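PDB 1VJN: Zn-dependent hydrolase of metallo-beta-lactamase superfamily TM0207 from Thermotoga maritima, which is a putative zinc-dependent hydrolase of the metallo-beta-lactamase superfamily, whose natural substrate is not established. Local coordinates for residues L121-H126 with T149-P154; L143-G148 with P171-T176. One frame throughout, in Å; residues are numbered along the deposited sequence.

How the contacts relate
Along the chain the segments alternate: 121-126, 143-148, 149-154, then 171-176. The first, second and fourth follow or end the neighbouring parallel strands 116-120, 141-145 and 168-172 of the eight-stranded mixed sheet, and 149-154 continues from 143-148 into helix 154-163. Contact 2 pairs the last two of these strands; contact 1 joins the loops beyond the first two. Their centres are about 8 Å apart, and they touch where L121 N probably hydrogen-bonds to L143 O. D123 of contact 1 and H173 of contact 2 stand close together at these strand ends, where metallo-beta-lactamase relatives carry metal ligands, so the two contacts probably shape the same active-site wall.

Contact 1: L121-H126 with T149-P154; sequences LGDLGH and TYTIGP
L124 and I152 join two loops on the C-terminal side of a parallel pair of strands in the metallo-beta-lactamase fold, 116-120 and 141-145; the first loop leads toward helix 130-136, the second into helix 154-163. One hydrogen bond crosses between them. I152 N donates to L124 O at 3.0 Å, nearly straight at 159° and lying in the carbonyl plane. Carbon atoms crowd the same oxygen: T151 CB comes within 3.3 Å of L124 O, and I152 CG1 also lies against it.

Apolar packing flanks the bond. L124 CD2 meets I152 CD1 at 4.0 Å, the two side chains crossing at a slant. The other branch, I152 CG2, runs anti to its own carbonyl carbon and rests on the opposing main chain, 3.5 Å from H126 N and slightly farther from G125 C. T151 CG2 leans on the D123 backbone, 3.9 Å from D123 CA.

Polar groups brace each loop separately. N106 takes the D123 N-H on OD1 and gives ND2 to L121 O, fixing the start of the first loop, while H126 NE2 bonds T93 O. D123 itself touches H57, and its place just after strand 116-120 is consistent with that of the metal-binding aspartate in metallo-beta-lactamase relatives. In the second loop T151 OG1, turned between its backbone N and carbonyl carbon (chi1 66°), donates to a lone pair of I152 O at 2.9 Å.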
loop_
_atom_site.group_PDB
_atom_site.type_symbol
_atom_site.label_atom_id
_atom_site.label_comp_id
_atom_site.label_asym_id
_atom_site.label_seq_id
_atom_site.Cartn_x
_atom_site.Cartn_y
_atom_site.Cartn_z
ATOM N N LEU A 121 0.654 1.327 3.617
ATOM C CA LEU A 121 0.978 2.220 4.711
ATOM C C LEU A 121 0.294 3.597 4.710
ATOM O O LEU A 121 0.474 4.364 5.653
ATOM C CB LEU A 121 2.481 2.354 4.806
ATOM C CG LEU A 121 3.251 1.148 5.418
ATOM C CD1 LEU A 121 4.745 1.389 5.248
ATOM C CD2 LEU A 121 2.914 0.860 6.899
ATOM N N GLY A 122 -0.481 3.911 3.683
ATOM C CA GLY A 122 -1.198 5.171 3.605
ATOM C C GLY A 122 -0.180 6.296 3.367
ATOM O O GLY A 122 0.737 6.150 2.591
ATOM N N ASP A 123 -0.361 7.410 4.077
ATOM C CA ASP A 123 0.503 8.580 4.013
ATOM C C ASP A 123 1.351 8.658 5.275
ATOM O O ASP A 123 1.541 9.703 5.856
ATOM C CB ASP A 123 -0.402 9.786 3.894
ATOM C CG ASP A 123 -1.180 9.774 2.580
ATOM O OD1 ASP A 123 -0.558 9.535 1.532
ATOM O OD2 ASP A 123 -2.395 9.946 2.486
ATOM N N LEU A 124 1.927 7.534 5.656
ATOM C CA LEU A 124 2.659 7.392 6.902
ATOM C C LEU A 124 3.682 8.475 6.984
ATOM O O LEU A 124 4.476 8.637 6.043
ATOM C CB LEU A 124 3.345 6.047 6.968
ATOM C CG LEU A 124 4.165 5.774 8.246
ATOM C CD1 LEU A 124 3.276 5.664 9.460
ATOM C CD2 LEU A 124 4.912 4.504 8.060
ATOM N N GLY A 125 3.658 9.174 8.128
ATOM C CA GLY A 125 4.408 10.401 8.330
ATOM C C GLY A 125 5.590 10.253 9.230
ATOM O O GLY A 125 6.367 11.211 9.393
ATOM N N HIS A 126 5.726 9.103 9.884
ATOM C CA HIS A 126 6.813 8.935 10.879
ATOM C C HIS A 126 7.153 7.447 10.832
ATOM O O HIS A 126 6.374 6.629 10.359
ATOM C CB HIS A 126 6.372 9.320 12.322
ATOM C CG HIS A 126 5.165 8.549 12.783
ATOM N ND1 HIS A 126 5.227 7.228 13.167
ATOM C CD2 HIS A 126 3.849 8.878 12.808
ATOM C CE1 HIS A 126 4.015 6.791 13.462
ATOM N NE2 HIS A 126 3.160 7.778 13.264
ATOM N N THR A 149 8.227 14.776 2.451
ATOM C CA THR A 149 7.794 16.014 3.162
ATOM C C THR A 149 6.423 15.779 3.802
ATOM O O THR A 149 6.226 15.980 4.994
ATOM C CB THR A 149 7.716 17.121 2.115
ATOM O OG1 THR A 149 9.041 17.436 1.710
ATOM C CG2 THR A 149 7.184 18.442 2.652
ATOM N N TYR A 150 5.491 15.313 2.970
ATOM C CA TYR A 150 4.102 15.015 3.333
ATOM C C TYR A 150 3.992 13.607 3.931
ATOM O O TYR A 150 2.996 13.264 4.552
ATOM C CB TYR A 150 3.239 15.101 2.072
ATOM C CG TYR A 150 3.542 16.375 1.360
ATOM C CD1 TYR A 150 3.178 17.598 1.918
ATOM C CD2 TYR A 150 4.279 16.378 0.173
ATOM C CE1 TYR A 150 3.495 18.798 1.287
ATOM C CE2 TYR A 150 4.596 17.557 -0.466
ATOM C CZ TYR A 150 4.209 18.769 0.091
ATOM O OH TYR A 150 4.544 19.953 -0.539
ATOM N N THR A 151 5.006 12.793 3.689
ATOM C CA THR A 151 5.133 11.462 4.263
ATOM C C THR A 151 6.568 11.280 4.648
ATOM O O THR A 151 7.386 12.176 4.513
ATOM C CB THR A 151 4.754 10.367 3.222
ATOM O OG1 THR A 151 5.705 10.348 2.134
ATOM C CG2 THR A 151 3.390 10.670 2.550
ATOM N N ILE A 152 6.897 10.083 5.075
ATOM C CA ILE A 152 8.274 9.701 5.274
ATOM C C ILE A 152 9.026 9.774 3.961
ATOM O O ILE A 152 8.420 9.766 2.880
ATOM C CB ILE A 152 8.381 8.296 5.874
ATOM C CG1 ILE A 152 7.521 7.262 5.122
ATOM C CG2 ILE A 152 7.917 8.319 7.327
ATOM C CD1 ILE A 152 7.775 5.799 5.557
ATOM N N GLY A 153 10.333 9.873 4.100
ATOM C CA GLY A 153 11.280 9.933 3.023
ATOM C C GLY A 153 11.905 8.573 2.832
ATOM O O GLY A 153 11.527 7.596 3.507
ATOM N N PRO A 154 12.866 8.509 1.915
ATOM C CA PRO A 154 13.486 7.258 1.515
ATOM C C PRO A 154 14.191 6.462 2.624
ATOM O O PRO A 154 13.995 5.254 2.707
ATOM C CB PRO A 154 14.483 7.690 0.409
ATOM C CG PRO A 154 14.654 9.134 0.529
ATOM C CD PRO A 154 13.391 9.653 1.163
#

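Contact 2: L143-G148 with P171-T176; sequences LVPVGG and PMHYKT
The imidazole of H173 and the phenol ring of Y174 both meet 143-148 obliquely. P145 CB approaches the H173 ring 3.3 Å from H173 ND1, and V146 CG2 comes to the Y174 ring 3.9 Å from Y174 CD2. At the Y174 ring edge, in its plane, lies P171 C. H173 has a left-handed backbone (phi 66°), and its CB points toward 143-148, against P145.

Strands 141-145 and 168-172 run parallel here, the two strands of a beta-alpha-beta unit whose connection is helix 154-163. M172 bonds to 143-148 through both its N-H and its C=O: M172 N donates to V144 O at 2.8 Å, tilted 34° from the carbonyl plane, and V146 N donates to M172 O at 3.0 Å, the donor lying almost in line with the carbonyl. CA-H...O contacts, P171 to V144 O and P145 to M172 O, run alongside.

P145 and M172 point to the same sheet face, and the extended selenomethionine chain carries CE to 3.8 Å from P145 CD and 3.5 Å from L143 O. V144 and P171 face the other way, where V146 packs on P171 CB and F189 covers both V146 and P171.

The chemistry is main-chain bonding and carbon packing, without a salt bridge. H173 ND1 is buried against P145 with no modelled partner, whereas NE2 lies close to D123, consistent with a histidine oriented for the active site.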
loop_
_atom_site.group_PDB
_atom_site.type_symbol
_atom_site.label_atom_id
_atom_site.label_comp_id
_atom_site.label_asym_id
_atom_site.label_seq_id
_atom_site.Cartn_x
_atom_site.Cartn_y
_atom_site.Cartn_z
ATOM N N LEU A 143 3.546 -1.676 0.622
ATOM C CA LEU A 143 3.291 -0.484 -0.182
ATOM C C LEU A 143 3.661 0.707 0.685
ATOM O O LEU A 143 3.018 0.949 1.723
ATOM C CB LEU A 143 1.834 -0.431 -0.593
ATOM C CG LEU A 143 1.291 -1.755 -1.188
ATOM C CD1 LEU A 143 -0.211 -1.610 -1.492
ATOM C CD2 LEU A 143 2.005 -2.165 -2.393
ATOM N N VAL A 144 4.712 1.438 0.289
ATOM C CA VAL A 144 5.356 2.382 1.238
ATOM C C VAL A 144 5.604 3.750 0.555
ATOM O O VAL A 144 6.117 3.793 -0.541
ATOM C CB VAL A 144 6.682 1.754 1.845
ATOM C CG1 VAL A 144 7.706 1.529 0.792
ATOM C CG2 VAL A 144 7.313 2.649 2.900
ATOM N N PRO A 145 5.178 4.860 1.180
ATOM C CA PRO A 145 5.433 6.175 0.662
ATOM C C PRO A 145 6.899 6.550 0.866
ATOM O O PRO A 145 7.473 6.145 1.859
ATOM C CB PRO A 145 4.523 7.076 1.525
ATOM C CG PRO A 145 4.389 6.376 2.795
ATOM C CD PRO A 145 4.442 4.935 2.449
ATOM N N VAL A 146 7.495 7.269 -0.086
ATOM C CA VAL A 146 8.893 7.638 -0.026
ATOM C C VAL A 146 9.229 9.077 -0.459
ATOM O O VAL A 146 10.404 9.403 -0.623
ATOM C CB VAL A 146 9.742 6.682 -0.928
ATOM C CG1 VAL A 146 9.572 5.221 -0.488
ATOM C CG2 VAL A 146 9.414 6.856 -2.445
ATOM N N GLY A 147 8.228 9.930 -0.661
ATOM C CA GLY A 147 8.488 11.287 -1.161
ATOM C C GLY A 147 9.038 12.313 -0.177
ATOM O O GLY A 147 9.478 13.374 -0.619
ATOM N N GLY A 148 8.930 12.071 1.137
ATOM C CA GLY A 148 9.708 12.844 2.145
ATOM C C GLY A 148 9.244 14.091 2.915
ATOM O O GLY A 148 9.846 14.453 3.964
ATOM N N PRO A 171 7.349 1.173 -3.660
ATOM C CA PRO A 171 7.286 2.599 -3.241
ATOM C C PRO A 171 6.081 3.335 -3.872
ATOM O O PRO A 171 5.594 2.976 -4.973
ATOM C CB PRO A 171 8.592 3.205 -3.792
ATOM C CG PRO A 171 8.957 2.311 -5.003
ATOM C CD PRO A 171 8.452 0.914 -4.636
HETATM N N MSE A 172 5.611 4.366 -3.205
HETATM C CA MSE A 172 4.592 5.215 -3.808
HETATM C C MSE A 172 4.824 6.602 -3.269
HETATM O O MSE A 172 5.734 6.789 -2.465
HETATM C CB MSE A 172 3.184 4.730 -3.474
HETATM C CG MSE A 172 2.953 4.556 -1.992
HETATM SE SE MSE A 172 1.200 3.687 -1.527
HETATM C CE MSE A 172 1.429 3.799 0.433
ATOM N N HIS A 173 4.025 7.559 -3.745
ATOM C CA HIS A 173 3.999 8.925 -3.193
ATOM C C HIS A 173 5.352 9.610 -3.459
ATOM O O HIS A 173 5.957 10.131 -2.533
ATOM C CB HIS A 173 3.762 8.954 -1.655
ATOM C CG HIS A 173 2.347 8.746 -1.222
ATOM N ND1 HIS A 173 1.949 7.644 -0.482
ATOM C CD2 HIS A 173 1.248 9.522 -1.356
ATOM C CE1 HIS A 173 0.661 7.737 -0.210
ATOM N NE2 HIS A 173 0.208 8.860 -0.741
ATOM N N TYR A 174 5.834 9.567 -4.703
ATOM C CA TYR A 174 7.090 10.186 -5.093
ATOM C C TYR A 174 6.846 11.120 -6.282
ATOM O O TYR A 174 5.709 11.196 -6.741
ATOM C CB TYR A 174 8.141 9.101 -5.426
ATOM C CG TYR A 174 7.670 7.982 -6.298
ATOM C CD1 TYR A 174 7.627 8.138 -7.648
ATOM C CD2 TYR A 174 7.344 6.728 -5.767
ATOM C CE1 TYR A 174 7.212 7.132 -8.468
ATOM C CE2 TYR A 174 6.980 5.690 -6.589
ATOM C CZ TYR A 174 6.903 5.911 -7.950
ATOM O OH TYR A 174 6.502 4.933 -8.825
ATOM N N LYS A 175 7.904 11.820 -6.744
ATOM C CA LYS A 175 7.845 12.757 -7.843
ATOM C C LYS A 175 7.370 12.082 -9.112
ATOM O O LYS A 175 7.936 11.047 -9.507
ATOM C CB LYS A 175 9.215 13.395 -8.120
ATOM C CG LYS A 175 9.130 14.656 -8.890
ATOM C CD LYS A 175 10.541 15.271 -9.217
ATOM C CE LYS A 175 11.299 15.743 -7.971
ATOM N NZ LYS A 175 10.590 16.822 -7.185
ATOM N N THR A 176 6.330 12.685 -9.703
ATOM C CA THR A 176 5.796 12.338 -11.028
ATOM C C THR A 176 5.819 13.577 -11.886
ATOM O O THR A 176 6.200 14.640 -11.414
ATOM C CB THR A 176 4.324 11.781 -10.916
ATOM O OG1 THR A 176 3.432 12.780 -10.391
ATOM C CG2 THR A 176 4.227 10.659 -9.907
#